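Local structure of betaine aldehyde dehydrogenase (Staphylococcus aureus subsp. aureus COL, 4QTO) at residues A443-S448 and T465-D470; N286-D291 and S317-Q322; L296-A301 and D327-A332; Q433-S438 and N459-G464. The protein probably catalyses the NAD-dependent oxidation of betaine aldehyde to glycine betaine, as a tetrameric member of the aldehyde dehydrogenase family. All blocks are in the same frame, centred on the assembly; numbering follows the deposited sequence.

All four contacts belong to one alpha/beta domain built on a largely parallel sheet. Contacts 1 and 2 lie buried in the sheet core: strand 285-288 sits between strand 443-447 of contact 1 and strand 318-322 of contact 2, so backbone bonding dominates both, each finished by a side-chain amide at its C-terminal end. Contacts 3 and 4 pack on its two faces. Contact 3, also buried, is apolar in its side chains, with no polar bond, and joins helices 294-306 and 323-337 over I288 and I319; contact 4, only partly buried, sets A435 and L461 against I287 and adds an asparagine bonding to backbone N-H and C=O groups. All but contact 2 also touch the second subunit.

Contact 1: A443-S448 and T465-D470; sequences AGAVFS and TVWIND
G444 and V446 bond to the backbone of W467 in the parallel strand pair of a beta-alpha-beta unit, strand 443-447, helix 451-460 and strand 465-468. W467 N gives a straight bond to G444 O (2.9 Å, 167° at the hydrogen), and W467 O accepts from V446 N. The next bond, N469 N to V446 O, is as straight, while G444 N to T465 O is weak. On one face of the sheet A443, A445 and W467 pack together. The indole leans over the neighbouring strand, with A443 CB 3.8 Å from W467 CH2 and A445 CB near its plane at the CE3 edge. T465 CG2 lies over one indole face, and NE1 bonds to P473 O. V446 CG2 meets V466 CG1 on the other face, where helix 451-460 covers both valines. The F447 and N469 side chains run antiparallel, ring and amide planes 56° apart, N469 CA lying off-centre over the phenyl ring. Further out, L296 and Q300 of helix 294-306 pack on F447, and the second subunit adds a parallel strand beside 465-468, carrying the sheet across the interface. With CG anti to its carbonyl carbon (chi1 -64°), N469 turns its amide to S448, just past the end of strand 443-447: OD1 takes S448 N at 3.0 Å, and ND2 gives a hydrogen to S448 O, the acceptor lying in the amide plane.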
loop_
_atom_site.group_PDB
_atom_site.type_symbol
_atom_site.label_atom_id
_atom_site.label_comp_id
_atom_site.label_asym_id
_atom_site.label_seq_id
_atom_site.Cartn_x
_atom_site.Cartn_y
_atom_site.Cartn_z
ATOM N N ALA A 443 -18.280 -16.743 -7.805
ATOM C CA ALA A 443 -19.125 -15.651 -7.292
ATOM C C ALA A 443 -20.396 -16.185 -6.714
ATOM O O ALA A 443 -20.741 -17.338 -6.950
ATOM C CB ALA A 443 -19.453 -14.693 -8.433
ATOM N N GLY A 444 -21.102 -15.347 -5.965
ATOM C CA GLY A 444 -22.389 -15.754 -5.413
ATOM C C GLY A 444 -23.047 -14.603 -4.701
ATOM O O GLY A 444 -22.443 -13.565 -4.510
ATOM N N ALA A 445 -24.297 -14.823 -4.285
ATOM C CA ALA A 445 -25.055 -13.766 -3.618
ATOM C C ALA A 445 -25.768 -14.276 -2.383
ATOM O O ALA A 445 -26.094 -15.473 -2.263
ATOM C CB ALA A 445 -26.109 -13.218 -4.552
ATOM N N VAL A 446 -26.042 -13.333 -1.483
ATOM C CA VAL A 446 -26.847 -13.584 -0.309
ATOM C C VAL A 446 -27.910 -12.508 -0.237
ATOM O O VAL A 446 -27.595 -11.305 -0.257
ATOM C CB VAL A 446 -26.034 -13.527 1.014
ATOM C CG1 VAL A 446 -26.964 -13.954 2.152
ATOM C CG2 VAL A 446 -24.801 -14.401 0.928
ATOM N N PHE A 447 -29.182 -12.924 -0.190
ATOM C CA PHE A 447 -30.331 -12.016 -0.077
ATOM C C PHE A 447 -30.958 -12.159 1.310
ATOM O O PHE A 447 -31.425 -13.269 1.694
ATOM C CB PHE A 447 -31.368 -12.281 -1.170
ATOM C CG PHE A 447 -30.961 -11.757 -2.500
ATOM C CD1 PHE A 447 -30.117 -12.477 -3.329
ATOM C CD2 PHE A 447 -31.355 -10.494 -2.906
ATOM C CE1 PHE A 447 -29.686 -11.950 -4.543
ATOM C CE2 PHE A 447 -30.909 -9.959 -4.108
ATOM C CZ PHE A 447 -30.080 -10.674 -4.931
ATOM N N SER A 448 -30.962 -11.057 2.047
ATOM C CA SER A 448 -31.590 -10.974 3.352
ATOM C C SER A 448 -31.665 -9.526 3.795
ATOM O O SER A 448 -30.704 -8.801 3.560
ATOM C CB SER A 448 -30.735 -11.703 4.399
ATOM O OG SER A 448 -31.299 -11.552 5.705
ATOM N N THR A 465 -16.028 -13.331 -5.327
ATOM C CA THR A 465 -16.924 -12.167 -5.184
ATOM C C THR A 465 -18.216 -12.612 -4.543
ATOM O O THR A 465 -18.804 -13.615 -4.945
ATOM C CB THR A 465 -17.240 -11.532 -6.572
ATOM O OG1 THR A 465 -16.016 -11.128 -7.215
ATOM C CG2 THR A 465 -18.167 -10.338 -6.446
ATOM N N VAL A 466 -18.648 -11.880 -3.513
ATOM C CA VAL A 466 -19.947 -12.135 -2.871
ATOM C C VAL A 466 -20.758 -10.852 -2.901
ATOM O O VAL A 466 -20.282 -9.810 -2.451
ATOM C CB VAL A 466 -19.839 -12.568 -1.413
ATOM C CG1 VAL A 466 -21.219 -12.861 -0.870
ATOM C CG2 VAL A 466 -18.928 -13.810 -1.290
ATOM N N TRP A 467 -21.972 -10.926 -3.464
ATOM C CA TRP A 467 -22.884 -9.804 -3.489
ATOM C C TRP A 467 -23.897 -9.946 -2.343
ATOM O O TRP A 467 -24.439 -11.036 -2.106
ATOM C CB TRP A 467 -23.668 -9.753 -4.794
ATOM C CG TRP A 467 -22.817 -9.660 -6.003
ATOM C CD1 TRP A 467 -22.014 -8.616 -6.356
ATOM C CD2 TRP A 467 -22.679 -10.638 -7.034
ATOM N NE1 TRP A 467 -21.370 -8.888 -7.524
ATOM C CE2 TRP A 467 -21.770 -10.124 -7.971
ATOM C CE3 TRP A 467 -23.212 -11.912 -7.250
ATOM C CZ2 TRP A 467 -21.402 -10.832 -9.119
ATOM C CZ3 TRP A 467 -22.850 -12.599 -8.396
ATOM C CH2 TRP A 467 -21.977 -12.058 -9.320
ATOM N N ILE A 468 -24.144 -8.861 -1.632
ATOM C CA ILE A 468 -25.189 -8.817 -0.592
ATOM C C ILE A 468 -26.326 -8.005 -1.184
ATOM O O ILE A 468 -26.178 -6.818 -1.494
ATOM C CB ILE A 468 -24.680 -8.249 0.737
ATOM C CG1 ILE A 468 -23.673 -9.248 1.346
ATOM C CG2 ILE A 468 -25.868 -7.994 1.666
ATOM C CD1 ILE A 468 -22.945 -8.747 2.573
ATOM N N ASN A 469 -27.471 -8.671 -1.362
ATOM C CA ASN A 469 -28.642 -8.053 -1.954
ATOM C C ASN A 469 -28.435 -7.476 -3.369
ATOM O O ASN A 469 -28.921 -6.392 -3.708
ATOM C CB ASN A 469 -29.297 -7.050 -1.019
ATOM C CG ASN A 469 -29.846 -7.707 0.231
ATOM O OD1 ASN A 469 -30.414 -8.795 0.173
ATOM N ND2 ASN A 469 -29.632 -7.070 1.394
ATOM N N ASP A 470 -27.696 -8.228 -4.181
ATOM C CA ASP A 470 -27.470 -7.884 -5.571
ATOM C C ASP A 470 -27.037 -9.152 -6.284
ATOM O O ASP A 470 -26.784 -10.182 -5.631
ATOM C CB ASP A 470 -26.429 -6.766 -5.711
ATOM C CG ASP A 470 -26.672 -5.868 -6.926
ATOM O OD1 ASP A 470 -27.158 -6.333 -7.982
ATOM O OD2 ASP A 470 -26.362 -4.651 -6.803
#

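Contact 2: N286-D291 and S317-Q322; sequences NIIFDD and SRILVQ
Q322 reaches D290 on an extended side chain: CG stands anti to the backbone N (chi1 -164°) and the next torsion is also near anti, carrying the amide past the end of strand 318-322. There OE1 accepts D290 N at 2.8 Å, in the amide plane and on a lone pair, with 170° at the hydrogen. The same oxygen takes a hydrogen from a water that also donates to D290 OD1 (2.6 Å), closing a hydrogen-bonded ring that includes D290. F289 CD1 lies 3.5 Å from Q322 OE1, which meets the phenyl ring at its edge. Behind this junction the chains run as parallel strands. N286 O accepts L320 N, I288 N donates to L320 O at 2.8 Å, and Q322 N bonds to I288 O. I287 CG1 and L320 CD1 lie side by side at 4.1 Å on the face covered by helix 428-436. On the other face the I288 and I319 side chains cross at a slant, CD1 of I288 against CG2 of I319 (4.0 Å), beneath F329 of helix 323-337. NE2 of Q322 bonds to E426 O, and D290 OD2 to S324 OG. With both ends of its amide bonded, Q322 is fixed in rotation, and OE1, which receives two hydrogens, extends the strand pairing past I288, the last residue of its strand to pair regularly with 318-322.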
loop_
_atom_site.group_PDB
_atom_site.type_symbol
_atom_site.label_atom_id
_atom_site.label_comp_id
_atom_site.label_asym_id
_atom_site.label_seq_id
_atom_site.Cartn_x
_atom_site.Cartn_y
_atom_site.Cartn_z
ATOM N N ASN A 286 -26.946 -18.603 -5.360
ATOM C CA ASN A 286 -27.796 -17.427 -5.117
ATOM C C ASN A 286 -28.605 -17.835 -3.891
ATOM O O ASN A 286 -29.541 -18.648 -3.990
ATOM C CB ASN A 286 -28.647 -17.156 -6.332
ATOM C CG ASN A 286 -29.443 -15.889 -6.201
ATOM O OD1 ASN A 286 -29.475 -15.284 -5.120
ATOM N ND2 ASN A 286 -30.086 -15.473 -7.281
ATOM N N ILE A 287 -28.212 -17.349 -2.718
ATOM C CA ILE A 287 -28.775 -17.772 -1.452
ATOM C C ILE A 287 -29.867 -16.789 -1.004
ATOM O O ILE A 287 -29.590 -15.610 -0.767
ATOM C CB ILE A 287 -27.670 -17.831 -0.380
ATOM C CG1 ILE A 287 -26.563 -18.797 -0.811
ATOM C CG2 ILE A 287 -28.226 -18.224 0.965
ATOM C CD1 ILE A 287 -25.330 -18.748 0.054
ATOM N N ILE A 288 -31.075 -17.305 -0.849
ATOM C CA ILE A 288 -32.237 -16.483 -0.519
ATOM C C ILE A 288 -32.843 -16.909 0.809
ATOM O O ILE A 288 -33.377 -18.015 0.946
ATOM C CB ILE A 288 -33.254 -16.580 -1.654
ATOM C CG1 ILE A 288 -32.623 -16.203 -3.011
ATOM C CG2 ILE A 288 -34.486 -15.743 -1.344
ATOM C CD1 ILE A 288 -33.512 -16.518 -4.184
ATOM N N PHE A 289 -32.727 -16.046 1.802
ATOM C CA PHE A 289 -33.305 -16.294 3.126
ATOM C C PHE A 289 -34.764 -15.900 3.196
ATOM O O PHE A 289 -35.252 -15.102 2.375
ATOM C CB PHE A 289 -32.519 -15.538 4.180
ATOM C CG PHE A 289 -31.202 -16.176 4.527
ATOM C CD1 PHE A 289 -31.152 -17.155 5.509
ATOM C CD2 PHE A 289 -30.043 -15.839 3.871
ATOM C CE1 PHE A 289 -29.965 -17.771 5.834
ATOM C CE2 PHE A 289 -28.836 -16.442 4.199
ATOM C CZ PHE A 289 -28.802 -17.421 5.198
ATOM N N ASP A 290 -35.470 -16.422 4.210
ATOM C CA ASP A 290 -36.892 -16.118 4.367
ATOM C C ASP A 290 -37.160 -14.663 4.744
ATOM O O ASP A 290 -38.297 -14.225 4.672
ATOM C CB ASP A 290 -37.641 -17.158 5.220
ATOM C CG ASP A 290 -37.258 -17.192 6.653
ATOM O OD1 ASP A 290 -36.701 -16.193 7.179
ATOM O OD2 ASP A 290 -37.571 -18.245 7.294
ATOM N N ASP A 291 -36.110 -13.911 5.100
ATOM C CA ASP A 291 -36.231 -12.505 5.373
ATOM C C ASP A 291 -35.633 -11.600 4.293
ATOM O O ASP A 291 -35.381 -10.417 4.534
ATOM C CB ASP A 291 -35.701 -12.141 6.762
ATOM C CG ASP A 291 -34.228 -12.421 6.936
ATOM O OD1 ASP A 291 -33.591 -12.969 6.014
ATOM O OD2 ASP A 291 -33.695 -12.075 8.032
ATOM N N SER A 317 -26.652 -19.973 -11.329
ATOM C CA SER A 317 -27.346 -21.184 -11.706
ATOM C C SER A 317 -27.793 -22.058 -10.547
ATOM O O SER A 317 -28.629 -22.948 -10.761
ATOM C CB SER A 317 -26.449 -22.044 -12.594
ATOM O OG SER A 317 -25.347 -22.543 -11.878
ATOM N N ARG A 318 -27.246 -21.840 -9.348
ATOM C CA ARG A 318 -27.549 -22.677 -8.209
ATOM C C ARG A 318 -28.308 -21.881 -7.155
ATOM O O ARG A 318 -27.707 -21.223 -6.304
ATOM C CB ARG A 318 -26.297 -23.295 -7.620
ATOM C CG ARG A 318 -26.590 -24.312 -6.545
ATOM C CD ARG A 318 -25.339 -24.901 -5.937
ATOM N NE ARG A 318 -25.706 -25.967 -5.016
ATOM C CZ ARG A 318 -24.820 -26.761 -4.426
ATOM N NH1 ARG A 318 -23.527 -26.576 -4.635
ATOM N NH2 ARG A 318 -25.226 -27.744 -3.629
ATOM N N ILE A 319 -29.633 -21.959 -7.209
ATOM C CA ILE A 319 -30.437 -21.196 -6.248
ATOM C C ILE A 319 -30.605 -22.038 -4.993
ATOM O O ILE A 319 -30.954 -23.232 -5.054
ATOM C CB ILE A 319 -31.790 -20.783 -6.807
ATOM C CG1 ILE A 319 -31.609 -19.862 -8.029
ATOM C CG2 ILE A 319 -32.626 -20.125 -5.707
ATOM C CD1 ILE A 319 -32.830 -19.652 -8.862
ATOM N N LEU A 320 -30.311 -21.438 -3.849
ATOM C CA LEU A 320 -30.446 -22.058 -2.530
ATOM C C LEU A 320 -31.447 -21.193 -1.788
ATOM O O LEU A 320 -31.177 -20.028 -1.507
ATOM C CB LEU A 320 -29.126 -22.107 -1.789
ATOM C CG LEU A 320 -28.082 -23.019 -2.376
ATOM C CD1 LEU A 320 -26.686 -22.780 -1.870
ATOM C CD2 LEU A 320 -28.488 -24.432 -2.079
ATOM N N VAL A 321 -32.633 -21.741 -1.501
ATOM C CA VAL A 321 -33.721 -20.945 -0.905
ATOM C C VAL A 321 -34.163 -21.574 0.412
ATOM O O VAL A 321 -34.248 -22.811 0.561
ATOM C CB VAL A 321 -34.909 -20.780 -1.893
ATOM C CG1 VAL A 321 -35.503 -22.114 -2.285
ATOM C CG2 VAL A 321 -35.978 -19.866 -1.305
ATOM N N GLN A 322 -34.413 -20.746 1.401
ATOM C CA GLN A 322 -34.779 -21.260 2.705
ATOM C C GLN A 322 -36.062 -22.107 2.613
ATOM O O GLN A 322 -37.005 -21.698 1.953
ATOM C CB GLN A 322 -34.849 -20.116 3.739
ATOM C CG GLN A 322 -34.836 -20.633 5.153
ATOM C CD GLN A 322 -34.313 -19.602 6.141
ATOM O OE1 GLN A 322 -34.360 -18.384 5.925
ATOM N NE2 GLN A 322 -33.727 -20.099 7.222
HETATM O O HOH W 1 -34.197 -16.067 7.652
#

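Contact 3: L296-A301 and D327-A332; sequences LAVDQA and DKFEQA
F329 points the rim of its ring, not a face, at helix 294-306. A301 CB lies in the ring plane, 3.7 Å from F329 CZ, so the methyl abuts the far edge of the phenyl. A297 O also sits near that plane beside CE1, but at 4.2 Å it is no more than a packing neighbour. A chi1 of 176° swings the F329 ring away from its backbone N and carries it from its own helix across to the other. V298 comes from a different angle: its side chain and that of F329 run past each other in opposite directions, leaving V298 CG2 4.2 Å from F329 CD1 at a slant to the ring. The same methyl lies 4.0 Å from A332 CB, so V298 touches two residues, a turn apart, of helix 323-337. The two helical segments meet at 49° with axes 10.5 Å apart at their closest, and the F329 ring reaches across to A297, V298 and A301 of the other helix. Both helices lie on the same face of the parallel sheet. I288 and I319 from adjacent strands pack on the F329 ring, A297 rests on I288, and A301 touches N286 and I319. On another side of helix 294-306, D299 bonds to backbone nitrogens of V515 and N516 of the second subunit. Between the two helices, however, the side-chain contact is apolar: it rests on the shapes of ring and methyl groups, with no polar bond to fix its direction.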
loop_
_atom_site.group_PDB
_atom_site.type_symbol
_atom_site.label_atom_id
_atom_site.label_comp_id
_atom_site.label_asym_id
_atom_site.label_seq_id
_atom_site.Cartn_x
_atom_site.Cartn_y
_atom_site.Cartn_z
ATOM N N LEU A 296 -37.604 -8.591 -4.683
ATOM C CA LEU A 296 -36.239 -8.329 -5.135
ATOM C C LEU A 296 -35.527 -9.656 -5.446
ATOM O O LEU A 296 -34.821 -9.779 -6.460
ATOM C CB LEU A 296 -35.458 -7.582 -4.042
ATOM C CG LEU A 296 -33.980 -7.339 -4.366
ATOM C CD1 LEU A 296 -33.785 -6.313 -5.461
ATOM C CD2 LEU A 296 -33.250 -6.886 -3.107
ATOM N N ALA A 297 -35.702 -10.649 -4.558
ATOM C CA ALA A 297 -35.036 -11.938 -4.703
ATOM C C ALA A 297 -35.518 -12.667 -5.939
ATOM O O ALA A 297 -34.708 -13.331 -6.623
ATOM C CB ALA A 297 -35.236 -12.794 -3.471
ATOM N N VAL A 298 -36.816 -12.555 -6.254
ATOM C CA VAL A 298 -37.344 -13.154 -7.471
ATOM C C VAL A 298 -36.769 -12.451 -8.710
ATOM O O VAL A 298 -36.268 -13.113 -9.637
ATOM C CB VAL A 298 -38.880 -13.110 -7.518
ATOM C CG1 VAL A 298 -39.396 -13.604 -8.852
ATOM C CG2 VAL A 298 -39.447 -13.956 -6.390
ATOM N N ASP A 299 -36.775 -11.122 -8.706
ATOM C CA ASP A 299 -36.209 -10.340 -9.810
ATOM C C ASP A 299 -34.744 -10.732 -10.057
ATOM O O ASP A 299 -34.325 -10.984 -11.199
ATOM C CB ASP A 299 -36.283 -8.843 -9.472
ATOM C CG ASP A 299 -35.658 -7.945 -10.527
ATOM O OD1 ASP A 299 -36.330 -7.633 -11.525
ATOM O OD2 ASP A 299 -34.533 -7.455 -10.288
ATOM N N GLN A 300 -33.961 -10.773 -8.974
ATOM C CA GLN A 300 -32.544 -11.057 -9.084
ATOM C C GLN A 300 -32.244 -12.521 -9.381
ATOM O O GLN A 300 -31.186 -12.840 -9.944
ATOM C CB GLN A 300 -31.773 -10.535 -7.865
ATOM C CG GLN A 300 -31.761 -9.007 -7.807
ATOM C CD GLN A 300 -30.786 -8.384 -8.788
ATOM O OE1 GLN A 300 -30.586 -8.859 -9.922
ATOM N NE2 GLN A 300 -30.159 -7.308 -8.364
ATOM N N ALA A 301 -33.167 -13.445 -9.071
ATOM C CA ALA A 301 -32.952 -14.838 -9.403
ATOM C C ALA A 301 -33.118 -14.979 -10.930
ATOM O O ALA A 301 -32.385 -15.731 -11.583
ATOM C CB ALA A 301 -33.928 -15.745 -8.680
ATOM N N ASP A 327 -41.507 -23.186 -1.444
ATOM C CA ASP A 327 -42.675 -23.356 -2.315
ATOM C C ASP A 327 -43.158 -22.020 -2.925
ATOM O O ASP A 327 -43.434 -21.936 -4.111
ATOM C CB ASP A 327 -43.776 -24.076 -1.574
ATOM C CG ASP A 327 -43.405 -25.495 -1.221
ATOM O OD1 ASP A 327 -42.529 -26.086 -1.900
ATOM O OD2 ASP A 327 -44.035 -26.066 -0.321
ATOM N N LYS A 328 -43.245 -20.977 -2.094
ATOM C CA LYS A 328 -43.635 -19.634 -2.534
ATOM C C LYS A 328 -42.661 -19.143 -3.613
ATOM O O LYS A 328 -43.057 -18.598 -4.665
ATOM C CB LYS A 328 -43.560 -18.700 -1.308
ATOM C CG LYS A 328 -43.900 -17.246 -1.535
ATOM C CD LYS A 328 -43.582 -16.393 -0.329
ATOM C CE LYS A 328 -43.972 -14.955 -0.582
ATOM N NZ LYS A 328 -43.714 -14.076 0.593
ATOM N N PHE A 329 -41.374 -19.327 -3.344
ATOM C CA PHE A 329 -40.334 -18.903 -4.272
ATOM C C PHE A 329 -40.390 -19.651 -5.619
ATOM O O PHE A 329 -40.366 -19.014 -6.693
ATOM C CB PHE A 329 -38.959 -19.039 -3.665
ATOM C CG PHE A 329 -37.865 -18.689 -4.637
ATOM C CD1 PHE A 329 -37.529 -17.358 -4.873
ATOM C CD2 PHE A 329 -37.241 -19.690 -5.364
ATOM C CE1 PHE A 329 -36.582 -17.029 -5.820
ATOM C CE2 PHE A 329 -36.256 -19.367 -6.290
ATOM C CZ PHE A 329 -35.931 -18.040 -6.501
ATOM N N GLU A 330 -40.476 -20.972 -5.568
ATOM C CA GLU A 330 -40.519 -21.751 -6.806
ATOM C C GLU A 330 -41.712 -21.338 -7.655
ATOM O O GLU A 330 -41.588 -21.134 -8.865
ATOM C CB GLU A 330 -40.567 -23.260 -6.538
ATOM C CG GLU A 330 -39.265 -23.818 -6.016
ATOM C CD GLU A 330 -39.307 -25.294 -5.668
ATOM O OE1 GLU A 330 -40.356 -25.944 -5.871
ATOM O OE2 GLU A 330 -38.283 -25.793 -5.185
ATOM N N GLN A 331 -42.873 -21.189 -7.034
ATOM C CA GLN A 331 -44.034 -20.780 -7.789
ATOM C C GLN A 331 -43.854 -19.414 -8.450
ATOM O O GLN A 331 -44.213 -19.217 -9.619
ATOM C CB GLN A 331 -45.287 -20.801 -6.929
ATOM C CG GLN A 331 -46.484 -20.579 -7.829
ATOM C CD GLN A 331 -46.538 -21.690 -8.909
ATOM O OE1 GLN A 331 -46.660 -22.851 -8.550
ATOM N NE2 GLN A 331 -46.361 -21.348 -10.221
ATOM N N ALA A 332 -43.317 -18.458 -7.702
ATOM C CA ALA A 332 -43.125 -17.112 -8.230
ATOM C C ALA A 332 -42.098 -17.081 -9.370
ATOM O O ALA A 332 -42.317 -16.421 -10.389
ATOM C CB ALA A 332 -42.699 -16.172 -7.120
#

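Contact 4: Q433-S438 and N459-G464; sequences QLANDS and NKLKLG
N436 OD1 takes the backbone N-H of K462 at 2.9 Å, almost straight at the hydrogen (177°). The other end of this amide works in the opposite sense, ND2 donating to K460 O at 3.0 Å. K460 O lies in the amide plane of N436, while ND2 itself is tilted from the carbonyl plane of K460. Two bonds thus hold the N436 amide end-on to the backbone, one on either side of L461, and with oxygen and nitrogen paired to opposite kinds of partner its flip is fixed. The torsion that sets CG anti to the carbonyl carbon (chi1 -77°) turns the amide across to segment 459-464. K462 passes N436 at about a right angle, its CB 3.7 Å from OD1 and its CD and CE alongside the amide; beyond them NZ forms a salt bridge with E84 of the second subunit. On the inner side the contact becomes apolar, with A435 CB 3.7 Å from L461 CD2, and both of these side chains rest on I287 of the sheet. L461 O in turn accepts a hydrogen from K504 of the second subunit. What results is a tie on one face of an alpha/beta sheet: the C-terminal part of helix 428-436 is joined to the connection that leads from helix 451-460 into strand 465-468, the crossover of a beta-alpha-beta unit at the subunit interface.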
loop_
_atom_site.group_PDB
_atom_site.type_symbol
_atom_site.label_atom_id
_atom_site.label_comp_id
_atom_site.label_asym_id
_atom_site.label_seq_id
_atom_site.Cartn_x
_atom_site.Cartn_y
_atom_site.Cartn_z
ATOM N N GLN A 433 -22.947 -24.586 3.987
ATOM C CA GLN A 433 -22.420 -25.921 3.664
ATOM C C GLN A 433 -22.752 -26.324 2.227
ATOM O O GLN A 433 -21.889 -26.794 1.491
ATOM C CB GLN A 433 -22.941 -26.960 4.643
ATOM C CG GLN A 433 -22.373 -26.834 6.039
ATOM C CD GLN A 433 -22.987 -27.807 7.025
ATOM O OE1 GLN A 433 -23.750 -28.707 6.649
ATOM N NE2 GLN A 433 -22.657 -27.628 8.307
ATOM N N LEU A 434 -24.001 -26.115 1.816
ATOM C CA LEU A 434 -24.417 -26.443 0.452
ATOM C C LEU A 434 -23.735 -25.557 -0.577
ATOM O O LEU A 434 -23.227 -26.023 -1.589
ATOM C CB LEU A 434 -25.933 -26.321 0.307
ATOM C CG LEU A 434 -26.731 -27.401 1.017
ATOM C CD1 LEU A 434 -28.206 -27.062 0.925
ATOM C CD2 LEU A 434 -26.456 -28.759 0.377
ATOM N N ALA A 435 -23.683 -24.256 -0.315
ATOM C CA ALA A 435 -23.071 -23.328 -1.252
ATOM C C ALA A 435 -21.601 -23.656 -1.511
ATOM O O ALA A 435 -21.145 -23.528 -2.659
ATOM C CB ALA A 435 -23.225 -21.897 -0.761
ATOM N N ASN A 436 -20.899 -24.094 -0.457
ATOM C CA ASN A 436 -19.492 -24.439 -0.554
ATOM C C ASN A 436 -19.246 -25.863 -1.058
ATOM O O ASN A 436 -18.086 -26.224 -1.339
ATOM C CB ASN A 436 -18.793 -24.229 0.787
ATOM C CG ASN A 436 -18.512 -22.771 1.074
ATOM O OD1 ASN A 436 -18.354 -21.955 0.151
ATOM N ND2 ASN A 436 -18.378 -22.453 2.341
ATOM N N ASP A 437 -20.327 -26.623 -1.240
ATOM C CA ASP A 437 -20.209 -28.011 -1.702
ATOM C C ASP A 437 -20.235 -28.082 -3.232
ATOM O O ASP A 437 -21.252 -28.469 -3.847
ATOM C CB ASP A 437 -21.342 -28.864 -1.136
ATOM C CG ASP A 437 -21.175 -30.343 -1.458
ATOM O OD1 ASP A 437 -20.040 -30.751 -1.739
ATOM O OD2 ASP A 437 -22.187 -31.113 -1.419
ATOM N N SER A 438 -19.157 -27.595 -3.849
ATOM C CA SER A 438 -18.961 -27.706 -5.295
ATOM C C SER A 438 -17.467 -27.589 -5.495
ATOM O O SER A 438 -16.717 -27.249 -4.562
ATOM C CB SER A 438 -19.679 -26.628 -6.173
ATOM O OG SER A 438 -18.930 -25.458 -6.376
ATOM N N ASN A 459 -18.793 -13.926 4.667
ATOM C CA ASN A 459 -17.453 -14.222 5.144
ATOM C C ASN A 459 -17.095 -15.700 5.102
ATOM O O ASN A 459 -15.907 -16.041 5.066
ATOM C CB ASN A 459 -17.266 -13.624 6.525
ATOM C CG ASN A 459 -16.980 -12.113 6.456
ATOM O OD1 ASN A 459 -15.968 -11.673 5.885
ATOM N ND2 ASN A 459 -17.882 -11.316 7.011
ATOM N N LYS A 460 -18.110 -16.567 5.106
ATOM C CA LYS A 460 -17.894 -18.010 5.078
ATOM C C LYS A 460 -17.971 -18.671 3.695
ATOM O O LYS A 460 -17.580 -19.841 3.560
ATOM C CB LYS A 460 -18.850 -18.714 6.042
ATOM C CG LYS A 460 -18.544 -18.393 7.509
ATOM C CD LYS A 460 -19.204 -19.411 8.426
ATOM C CE LYS A 460 -18.684 -19.347 9.856
ATOM N NZ LYS A 460 -19.141 -18.110 10.541
ATOM N N LEU A 461 -18.437 -17.941 2.674
ATOM C CA LEU A 461 -18.511 -18.496 1.322
ATOM C C LEU A 461 -17.156 -18.470 0.661
ATOM O O LEU A 461 -16.477 -17.425 0.654
ATOM C CB LEU A 461 -19.507 -17.720 0.477
ATOM C CG LEU A 461 -20.941 -17.746 0.986
ATOM C CD1 LEU A 461 -21.838 -16.888 0.098
ATOM C CD2 LEU A 461 -21.475 -19.179 1.037
ATOM N N LYS A 462 -16.744 -19.597 0.091
ATOM C CA LYS A 462 -15.442 -19.687 -0.611
ATOM C C LYS A 462 -15.599 -19.261 -2.062
ATOM O O LYS A 462 -15.639 -20.104 -2.997
ATOM C CB LYS A 462 -14.863 -21.085 -0.469
ATOM C CG LYS A 462 -14.586 -21.421 0.989
ATOM C CD LYS A 462 -14.381 -22.921 1.123
ATOM C CE LYS A 462 -14.419 -23.392 2.568
ATOM N NZ LYS A 462 -13.293 -22.801 3.315
ATOM N N LEU A 463 -15.701 -17.941 -2.235
ATOM C CA LEU A 463 -15.983 -17.326 -3.531
ATOM C C LEU A 463 -15.185 -16.052 -3.702
ATOM O O LEU A 463 -15.018 -15.310 -2.720
ATOM C CB LEU A 463 -17.482 -16.915 -3.585
ATOM C CG LEU A 463 -18.516 -18.022 -3.400
ATOM C CD1 LEU A 463 -19.910 -17.434 -3.233
ATOM C CD2 LEU A 463 -18.448 -18.995 -4.567
ATOM N N GLY A 464 -14.725 -15.774 -4.920
ATOM C CA GLY A 464 -13.944 -14.552 -5.180
ATOM C C GLY A 464 -14.732 -13.267 -5.052
ATOM O O GLY A 464 -14.165 -12.202 -4.759
#